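Local coordinates for protein farnesyl pyrophosphate synthetase (Staphylococcus aureus, PDB 5H9D) that probably catalyses the magnesium-dependent addition of isopentenyl units to an allylic diphosphate, building heptaprenyl diphosphate, at residues Arg163-Lys168 with Ser204-Asp209; Gly198-Met203 with Ser285-Lys290. All blocks are in the same frame, centred on the assembly; numbering follows the deposited sequence.

Contact 1 of 2, residues Arg163-Lys168 with Ser204-Asp209; sequences RRINRK and SFQIID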
ATOM      1  N   ARG A 163     -16.664   5.158  -6.212  1.00 61.21           N
ATOM      2  CA  ARG A 163     -15.497   5.999  -6.037  1.00 61.80           C
ATOM      3  C   ARG A 163     -14.573   5.300  -5.033  1.00 61.79           C
ATOM      4  O   ARG A 163     -13.341   5.423  -5.095  1.00 62.08           O
ATOM      5  CB  ARG A 163     -15.985   7.380  -5.560  1.00 63.01           C
ATOM      6  CG  ARG A 163     -14.963   8.502  -5.512  1.00 65.66           C
ATOM      7  CD  ARG A 163     -15.630   9.846  -5.810  1.00 67.34           C
ATOM      8  NE  ARG A 163     -16.911   9.981  -5.126  1.00 70.97           N
ATOM      9  CZ  ARG A 163     -17.838  10.889  -5.442  1.00 73.41           C
ATOM     10  NH1 ARG A 163     -17.614  11.748  -6.433  1.00 73.47           N
ATOM     11  NH2 ARG A 163     -19.001  10.921  -4.789  1.00 70.91           N
ATOM     12  N   ARG A 164     -15.190   4.520  -4.144  1.00 61.98           N
ATOM     13  CA  ARG A 164     -14.494   3.781  -3.095  1.00 61.13           C
ATOM     14  C   ARG A 164     -13.822   2.525  -3.615  1.00 60.99           C
ATOM     15  O   ARG A 164     -12.775   2.139  -3.093  1.00 63.25           O
ATOM     16  CB  ARG A 164     -15.464   3.414  -1.950  1.00 63.08           C
ATOM     17  CG  ARG A 164     -14.808   2.939  -0.626  1.00 66.08           C
ATOM     18  CD  ARG A 164     -15.797   2.960   0.576  1.00 68.08           C
ATOM     19  NE  ARG A 164     -16.697   1.802   0.565  1.00 71.03           N
ATOM     20  CZ  ARG A 164     -18.018   1.854   0.756  1.00 71.60           C
ATOM     21  NH1 ARG A 164     -18.625   3.014   0.989  1.00 72.35           N
ATOM     22  NH2 ARG A 164     -18.744   0.748   0.674  1.00 70.89           N
ATOM     23  N   ILE A 165     -14.397   1.861  -4.616  1.00 58.51           N
ATOM     24  CA  ILE A 165     -13.738   0.660  -5.116  1.00 58.03           C
ATOM     25  C   ILE A 165     -12.763   1.029  -6.220  1.00 58.20           C
ATOM     26  O   ILE A 165     -11.965   0.217  -6.684  1.00 55.95           O
ATOM     27  CB  ILE A 165     -14.741  -0.416  -5.605  1.00 56.75           C
ATOM     28  CG1 ILE A 165     -15.526   0.083  -6.792  1.00 53.54           C
ATOM     29  CG2 ILE A 165     -15.662  -0.816  -4.458  1.00 57.30           C
ATOM     30  CD1 ILE A 165     -16.342  -0.978  -7.381  1.00 53.70           C
ATOM     31  N   ASN A 166     -12.828   2.287  -6.623  1.00 60.12           N
ATOM     32  CA  ASN A 166     -11.920   2.793  -7.623  1.00 61.95           C
ATOM     33  C   ASN A 166     -10.541   3.014  -6.974  1.00 63.65           C
ATOM     34  O   ASN A 166      -9.513   2.563  -7.496  1.00 62.68           O
ATOM     35  CB  ASN A 166     -12.429   4.106  -8.174  1.00 61.97           C
ATOM     36  CG  ASN A 166     -11.426   4.748  -9.092  1.00 63.97           C
ATOM     37  OD1 ASN A 166     -11.058   4.168 -10.127  1.00 61.62           O
ATOM     38  ND2 ASN A 166     -10.953   5.941  -8.718  1.00 64.12           N
ATOM     39  N   ARG A 167     -10.516   3.714  -5.838  1.00 66.12           N
ATOM     40  CA  ARG A 167      -9.263   3.969  -5.126  1.00 67.40           C
ATOM     41  C   ARG A 167      -8.746   2.665  -4.505  1.00 67.80           C
ATOM     42  O   ARG A 167      -7.570   2.298  -4.651  1.00 68.65           O
ATOM     43  CB  ARG A 167      -9.466   4.984  -4.007  1.00 69.83           C
ATOM     44  CG  ARG A 167      -9.984   6.341  -4.425  1.00 73.98           C
ATOM     45  CD  ARG A 167     -10.579   7.053  -3.208  1.00 76.58           C
ATOM     46  NE  ARG A 167     -11.512   8.098  -3.608  1.00 82.00           N
ATOM     47  CZ  ARG A 167     -11.160   9.333  -3.970  1.00 83.98           C
ATOM     48  NH1 ARG A 167      -9.876   9.703  -3.966  1.00 82.64           N
ATOM     49  NH2 ARG A 167     -12.100  10.187  -4.377  1.00 84.39           N
ATOM     50  N   LYS A 168      -9.636   1.974  -3.808  1.00 66.90           N
ATOM     51  CA  LYS A 168      -9.318   0.720  -3.139  1.00 66.86           C
ATOM     52  C   LYS A 168      -8.779  -0.424  -4.011  1.00 66.52           C
ATOM     53  O   LYS A 168      -7.866  -1.129  -3.578  1.00 68.11           O
ATOM     54  CB  LYS A 168     -10.570   0.258  -2.371  1.00 69.76           C
ATOM     55  CG  LYS A 168     -10.637  -1.203  -1.901  1.00 70.71           C
ATOM     56  CD  LYS A 168     -12.020  -1.461  -1.260  1.00 73.73           C
ATOM     57  CE  LYS A 168     -12.452  -2.936  -1.223  1.00 75.13           C
ATOM     58  NZ  LYS A 168     -11.757  -3.797  -0.199  1.00 76.16           N
ATOM     59  N   SER A 204     -14.788  -4.093 -12.217  1.00 54.51           N
ATOM     60  CA  SER A 204     -15.514  -5.349 -12.282  1.00 55.80           C
ATOM     61  C   SER A 204     -14.988  -6.345 -11.241  1.00 56.64           C
ATOM     62  O   SER A 204     -15.753  -7.053 -10.575  1.00 56.30           O
ATOM     63  CB  SER A 204     -15.360  -5.956 -13.659  1.00 57.52           C
ATOM     64  OG  SER A 204     -15.509  -7.360 -13.571  1.00 62.94           O
ATOM     65  N   PHE A 205     -13.663  -6.385 -11.128  1.00 56.20           N
ATOM     66  CA  PHE A 205     -12.955  -7.246 -10.213  1.00 54.51           C
ATOM     67  C   PHE A 205     -13.574  -7.150  -8.824  1.00 55.55           C
ATOM     68  O   PHE A 205     -14.103  -8.134  -8.296  1.00 55.96           O
ATOM     69  CB  PHE A 205     -11.489  -6.802 -10.176  1.00 55.01           C
ATOM     70  CG  PHE A 205     -10.575  -7.728  -9.391  1.00 57.60           C
ATOM     71  CD1 PHE A 205     -10.479  -9.076  -9.706  1.00 57.98           C
ATOM     72  CD2 PHE A 205      -9.772  -7.236  -8.371  1.00 56.68           C
ATOM     73  CE1 PHE A 205      -9.596  -9.906  -9.019  1.00 57.17           C
ATOM     74  CE2 PHE A 205      -8.893  -8.057  -7.693  1.00 57.09           C
ATOM     75  CZ  PHE A 205      -8.803  -9.385  -8.014  1.00 56.44           C
ATOM     76  N   GLN A 206     -13.497  -5.952  -8.242  1.00 55.10           N
ATOM     77  CA  GLN A 206     -14.016  -5.668  -6.909  1.00 53.49           C
ATOM     78  C   GLN A 206     -15.514  -5.923  -6.762  1.00 52.85           C
ATOM     79  O   GLN A 206     -15.959  -6.444  -5.742  1.00 49.72           O
ATOM     80  CB  GLN A 206     -13.711  -4.205  -6.519  1.00 53.98           C
ATOM     81  CG  GLN A 206     -14.035  -3.858  -5.054  1.00 51.49           C
ATOM     82  CD  GLN A 206     -13.316  -4.804  -4.064  1.00 51.83           C
ATOM     83  OE1 GLN A 206     -12.081  -4.806  -3.975  1.00 45.97           O
ATOM     84  NE2 GLN A 206     -14.100  -5.623  -3.334  1.00 49.72           N
ATOM     85  N   ILE A 207     -16.294  -5.551  -7.767  1.00 53.44           N
ATOM     86  CA  ILE A 207     -17.717  -5.772  -7.653  1.00 55.83           C
ATOM     87  C   ILE A 207     -17.962  -7.266  -7.480  1.00 58.24           C
ATOM     88  O   ILE A 207     -18.840  -7.686  -6.731  1.00 57.75           O
ATOM     89  CB  ILE A 207     -18.479  -5.227  -8.866  1.00 53.97           C
ATOM     90  CG1 ILE A 207     -18.376  -3.700  -8.887  1.00 53.64           C
ATOM     91  CG2 ILE A 207     -19.926  -5.658  -8.785  1.00 51.61           C
ATOM     92  CD1 ILE A 207     -19.094  -3.014 -10.011  1.00 52.19           C
ATOM     93  N   ILE A 208     -17.148  -8.072  -8.145  1.00 60.27           N
ATOM     94  CA  ILE A 208     -17.303  -9.509  -8.025  1.00 63.18           C
ATOM     95  C   ILE A 208     -16.990  -9.983  -6.615  1.00 64.71           C
ATOM     96  O   ILE A 208     -17.745 -10.779  -6.064  1.00 67.50           O
ATOM     97  CB  ILE A 208     -16.471 -10.243  -9.094  1.00 63.63           C
ATOM     98  CG1 ILE A 208     -17.274 -10.242 -10.396  1.00 62.28           C
ATOM     99  CG2 ILE A 208     -16.131 -11.665  -8.664  1.00 62.29           C
ATOM    100  CD1 ILE A 208     -16.416 -10.280 -11.639  1.00 65.58           C
ATOM    101  N   ASP A 209     -15.901  -9.509  -6.021  1.00 65.34           N
ATOM    102  CA  ASP A 209     -15.588  -9.872  -4.634  1.00 66.60           C
ATOM    103  C   ASP A 209     -16.823  -9.654  -3.728  1.00 65.78           C
ATOM    104  O   ASP A 209     -17.216 -10.533  -2.971  1.00 65.27           O
ATOM    105  CB  ASP A 209     -14.471  -8.983  -4.073  1.00 70.27           C
ATOM    106  CG  ASP A 209     -13.087  -9.478  -4.402  1.00 74.09           C
ATOM    107  OD1 ASP A 209     -12.783  -9.726  -5.593  1.00 77.51           O
ATOM    108  OD2 ASP A 209     -12.285  -9.594  -3.449  1.00 76.99           O
TER
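Gln206 lies across two side chains of helix 158-183, Ile165 and Lys168. Its aliphatic part meets Ile165 at an oblique angle, with Ile165 CG2 3.5 Å from Gln206 CG. The other branch of Ile165 reaches further along the partner helix. CG1 stands between the backbone N and the carbonyl carbon (chi1 64°), and Ile165 CD1 comes to 3.7 Å from Ile207 CG1. Lys168 approaches Gln206 at about a right angle. Its chain is extended until a last bend at chi4, and Lys168 CE lies 3.3 Å from Gln206 OE1. The ammonium group stays further off, with Lys168 NZ 3.9 Å from Gln206 OE1. The two segments run at 111° to each other, and their axes come within 9.8 Å.

Lys168-Thr169 and Phe205-Gln206 match the KT and FQ motifs of trans-prenyltransferases, and Asp209 begins the second aspartate-rich motif, DDxxD. The amide of Gln206 is held from outside these segments. OE1 is hydrogen-bonded to Thr169 OG1, and NE2 makes a weak bond to Asp210 OD1. Gln206 therefore packs its methylenes on Ile165, meets Lys168 through the CE methylene, and ties the two helices together through its amide beside the motif residues.

Contact 2 of 2, residues Gly198-Met203 with Ser285-Lys290; sequences GHYIGM and SKYLSK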
ATOM      1  N   GLY A 198      -7.618  -1.590 -18.133  1.00 50.28           N
ATOM      2  CA  GLY A 198      -7.271  -1.991 -16.785  1.00 49.11           C
ATOM      3  C   GLY A 198      -8.205  -1.421 -15.730  1.00 49.38           C
ATOM      4  O   GLY A 198      -8.610  -2.118 -14.805  1.00 47.59           O
ATOM      5  N   HIS A 199      -8.546  -0.142 -15.851  1.00 49.36           N
ATOM      6  CA  HIS A 199      -9.444   0.453 -14.886  1.00 49.97           C
ATOM      7  C   HIS A 199     -10.798  -0.248 -14.859  1.00 49.80           C
ATOM      8  O   HIS A 199     -11.326  -0.483 -13.776  1.00 48.06           O
ATOM      9  CB  HIS A 199      -9.609   1.948 -15.164  1.00 51.68           C
ATOM     10  CG  HIS A 199     -10.769   2.569 -14.453  1.00 49.93           C
ATOM     11  ND1 HIS A 199     -12.053   2.517 -14.942  1.00 53.20           N
ATOM     12  CD2 HIS A 199     -10.852   3.194 -13.262  1.00 51.13           C
ATOM     13  CE1 HIS A 199     -12.878   3.082 -14.083  1.00 50.83           C
ATOM     14  NE2 HIS A 199     -12.171   3.501 -13.054  1.00 49.24           N
ATOM     15  N   TYR A 200     -11.355  -0.581 -16.030  1.00 51.56           N
ATOM     16  CA  TYR A 200     -12.659  -1.291 -16.091  1.00 53.60           C
ATOM     17  C   TYR A 200     -12.574  -2.720 -15.516  1.00 53.11           C
ATOM     18  O   TYR A 200     -13.510  -3.181 -14.869  1.00 53.29           O
ATOM     19  CB  TYR A 200     -13.230  -1.389 -17.532  1.00 53.47           C
ATOM     20  CG  TYR A 200     -13.589  -0.073 -18.203  1.00 55.52           C
ATOM     21  CD1 TYR A 200     -14.069   1.005 -17.462  1.00 56.33           C
ATOM     22  CD2 TYR A 200     -13.485   0.074 -19.585  1.00 56.64           C
ATOM     23  CE1 TYR A 200     -14.438   2.189 -18.073  1.00 56.48           C
ATOM     24  CE2 TYR A 200     -13.857   1.250 -20.209  1.00 58.20           C
ATOM     25  CZ  TYR A 200     -14.338   2.310 -19.444  1.00 59.25           C
ATOM     26  OH  TYR A 200     -14.757   3.476 -20.052  1.00 58.39           O
ATOM     27  N   ILE A 201     -11.468  -3.420 -15.768  1.00 51.73           N
ATOM     28  CA  ILE A 201     -11.305  -4.762 -15.240  1.00 50.33           C
ATOM     29  C   ILE A 201     -11.282  -4.677 -13.727  1.00 51.27           C
ATOM     30  O   ILE A 201     -11.917  -5.475 -13.057  1.00 50.26           O
ATOM     31  CB  ILE A 201     -10.001  -5.405 -15.753  1.00 51.95           C
ATOM     32  CG1 ILE A 201     -10.299  -6.137 -17.063  1.00 48.31           C
ATOM     33  CG2 ILE A 201      -9.362  -6.331 -14.653  1.00 50.38           C
ATOM     34  CD1 ILE A 201      -9.282  -5.875 -18.114  1.00 46.47           C
ATOM     35  N   GLY A 202     -10.552  -3.687 -13.205  1.00 51.87           N
ATOM     36  CA  GLY A 202     -10.453  -3.472 -11.772  1.00 52.10           C
ATOM     37  C   GLY A 202     -11.780  -3.178 -11.092  1.00 53.66           C
ATOM     38  O   GLY A 202     -12.012  -3.644  -9.984  1.00 55.52           O
ATOM     39  N   MET A 203     -12.646  -2.394 -11.727  1.00 54.06           N
ATOM     40  CA  MET A 203     -13.960  -2.084 -11.153  1.00 54.91           C
ATOM     41  C   MET A 203     -14.788  -3.362 -11.110  1.00 55.64           C
ATOM     42  O   MET A 203     -15.404  -3.691 -10.088  1.00 57.29           O
ATOM     43  CB  MET A 203     -14.691  -1.019 -11.991  1.00 54.02           C
ATOM     44  CG  MET A 203     -13.988   0.352 -12.018  1.00 52.04           C
ATOM     45  SD  MET A 203     -14.057   1.221 -10.456  1.00 55.13           S
ATOM     46  CE  MET A 203     -15.836   1.369 -10.206  1.00 47.72           C
ATOM     47  N   SER A 285     -20.633  -7.080 -15.149  1.00 57.21           N
ATOM     48  CA  SER A 285     -20.704  -7.410 -16.567  1.00 57.33           C
ATOM     49  C   SER A 285     -20.673  -6.251 -17.526  1.00 57.04           C
ATOM     50  O   SER A 285     -19.949  -6.301 -18.520  1.00 57.90           O
ATOM     51  CB  SER A 285     -21.919  -8.252 -16.848  1.00 57.29           C
ATOM     52  OG  SER A 285     -21.540  -9.605 -16.744  1.00 62.86           O
ATOM     53  N   LYS A 286     -21.453  -5.217 -17.261  1.00 55.64           N
ATOM     54  CA  LYS A 286     -21.413  -4.089 -18.150  1.00 56.62           C
ATOM     55  C   LYS A 286     -19.969  -3.558 -18.161  1.00 57.78           C
ATOM     56  O   LYS A 286     -19.424  -3.193 -19.224  1.00 56.16           O
ATOM     57  CB  LYS A 286     -22.385  -3.014 -17.678  1.00 58.60           C
ATOM     58  CG  LYS A 286     -22.341  -1.793 -18.542  1.00 61.84           C
ATOM     59  CD  LYS A 286     -23.434  -0.835 -18.200  1.00 66.39           C
ATOM     60  CE  LYS A 286     -24.789  -1.417 -18.514  1.00 67.98           C
ATOM     61  NZ  LYS A 286     -25.772  -0.327 -18.429  1.00 70.50           N
ATOM     62  N   TYR A 287     -19.348  -3.536 -16.975  1.00 58.13           N
ATOM     63  CA  TYR A 287     -17.959  -3.063 -16.818  1.00 56.47           C
ATOM     64  C   TYR A 287     -16.987  -3.876 -17.637  1.00 55.07           C
ATOM     65  O   TYR A 287     -16.082  -3.311 -18.247  1.00 54.95           O
ATOM     66  CB  TYR A 287     -17.523  -3.066 -15.340  1.00 55.10           C
ATOM     67  CG  TYR A 287     -17.634  -1.703 -14.693  1.00 55.58           C
ATOM     68  CD1 TYR A 287     -17.002  -0.584 -15.268  1.00 54.32           C
ATOM     69  CD2 TYR A 287     -18.386  -1.513 -13.520  1.00 56.40           C
ATOM     70  CE1 TYR A 287     -17.114   0.692 -14.701  1.00 55.17           C
ATOM     71  CE2 TYR A 287     -18.506  -0.221 -12.925  1.00 55.78           C
ATOM     72  CZ  TYR A 287     -17.864   0.871 -13.528  1.00 56.91           C
ATOM     73  OH  TYR A 287     -17.949   2.131 -12.971  1.00 57.11           O
ATOM     74  N   LEU A 288     -17.178  -5.196 -17.645  1.00 54.99           N
ATOM     75  CA  LEU A 288     -16.337  -6.098 -18.416  1.00 55.74           C
ATOM     76  C   LEU A 288     -16.456  -5.880 -19.941  1.00 56.47           C
ATOM     77  O   LEU A 288     -15.474  -5.986 -20.660  1.00 55.84           O
ATOM     78  CB  LEU A 288     -16.679  -7.539 -18.047  1.00 58.11           C
ATOM     79  CG  LEU A 288     -15.900  -8.147 -16.865  1.00 60.77           C
ATOM     80  CD1 LEU A 288     -16.375  -9.564 -16.603  1.00 58.09           C
ATOM     81  CD2 LEU A 288     -14.397  -8.150 -17.178  1.00 59.42           C
ATOM     82  N   SER A 289     -17.664  -5.581 -20.428  1.00 56.35           N
ATOM     83  CA  SER A 289     -17.878  -5.310 -21.846  1.00 55.81           C
ATOM     84  C   SER A 289     -17.155  -4.016 -22.177  1.00 56.55           C
ATOM     85  O   SER A 289     -16.478  -3.914 -23.185  1.00 57.49           O
ATOM     86  CB  SER A 289     -19.359  -5.125 -22.150  1.00 54.42           C
ATOM     87  OG  SER A 289     -20.096  -6.256 -21.752  1.00 53.13           O
ATOM     88  N   LYS A 290     -17.296  -3.011 -21.335  1.00 57.05           N
ATOM     89  CA  LYS A 290     -16.595  -1.778 -21.625  1.00 60.15           C
ATOM     90  C   LYS A 290     -15.123  -2.109 -21.838  1.00 61.88           C
ATOM     91  O   LYS A 290     -14.437  -1.448 -22.624  1.00 63.74           O
ATOM     92  CB  LYS A 290     -16.745  -0.753 -20.482  1.00 60.15           C
ATOM     93  CG  LYS A 290     -17.847   0.279 -20.709  1.00 60.78           C
ATOM     94  CD  LYS A 290     -17.981   1.202 -19.507  1.00 65.17           C
ATOM     95  CE  LYS A 290     -18.890   2.374 -19.794  1.00 66.82           C
ATOM     96  NZ  LYS A 290     -18.420   3.143 -20.994  1.00 69.55           N
TER
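Tyr287 lays its ring against Met203 and turns its edge to Tyr200. Met203 CB sits over the centre of one face, 3.8 Å from the Tyr287 ring centroid. This is a CH-pi contact. All three torsions of Met203 are near -60°, which curls the chain back over the tyrosine. Met203 CE then lies 3.6 Å from Tyr287 OH. Met203 SD is placed obliquely, 5.4 Å from the Tyr287 ring centroid, and adds a Met-aromatic contact. At the ring edge, Tyr287 CD1 is 4.0 Å from Tyr200 CD1, and the two side chains cross at about a right angle. The backbone takes part too, with Tyr287 O 3.5 Å from Tyr200 CB.

Leu288 starts away from helix 188-215, and its side chain packs on Ser204 and on Thr311 of helix 302-315.

Lys290 returns to the interface. Lys290 CB lies over a face of the Tyr200 ring, offset toward the rim, 3.7 Å from the Tyr200 ring centroid and 24° off the normal. The chain runs on along the ring, CD near Tyr200 CZ, and brings Lys290 NZ to 3.8 Å from Tyr200 OH. Helix 276-296 covers Tyr200 further through Ala291 and Leu294.

The segments are nearly antiparallel, at 163°, with axes 8.1 Å apart. Two tyrosines, one from each helix, meet between the axes, each with a side chain of the opposite helix over one ring face. The contact rests on CH-pi and Met-aromatic packing. The aliphatic chain of Lys290 does the packing, and its NZ ends near Tyr200 OH without a hydrogen bond to it.

Both contacts use helix 188-215, at successive segments, and both are buried. Contact 1 lies deeper, its centre about 8 Å from the centre of the chain, against about 13 Å for the centre of contact 2. In contact 1 helix 158-183 crosses steeply, and a glutamine packs its methylenes on an isoleucine and has its amide held by polar neighbours. In contact 2 helix 276-296 runs nearly antiparallel, and aromatic packing covers a larger area. The two meet directly: Met203 CE is 3.7 Å from Ile165 CG1, and His199 NE2 packs 3.2 Å from Asn166 OD1. Contact 1 includes residues of the family motifs, whereas contact 2 joins the C-terminal part of the all-helical prenyltransferase fold.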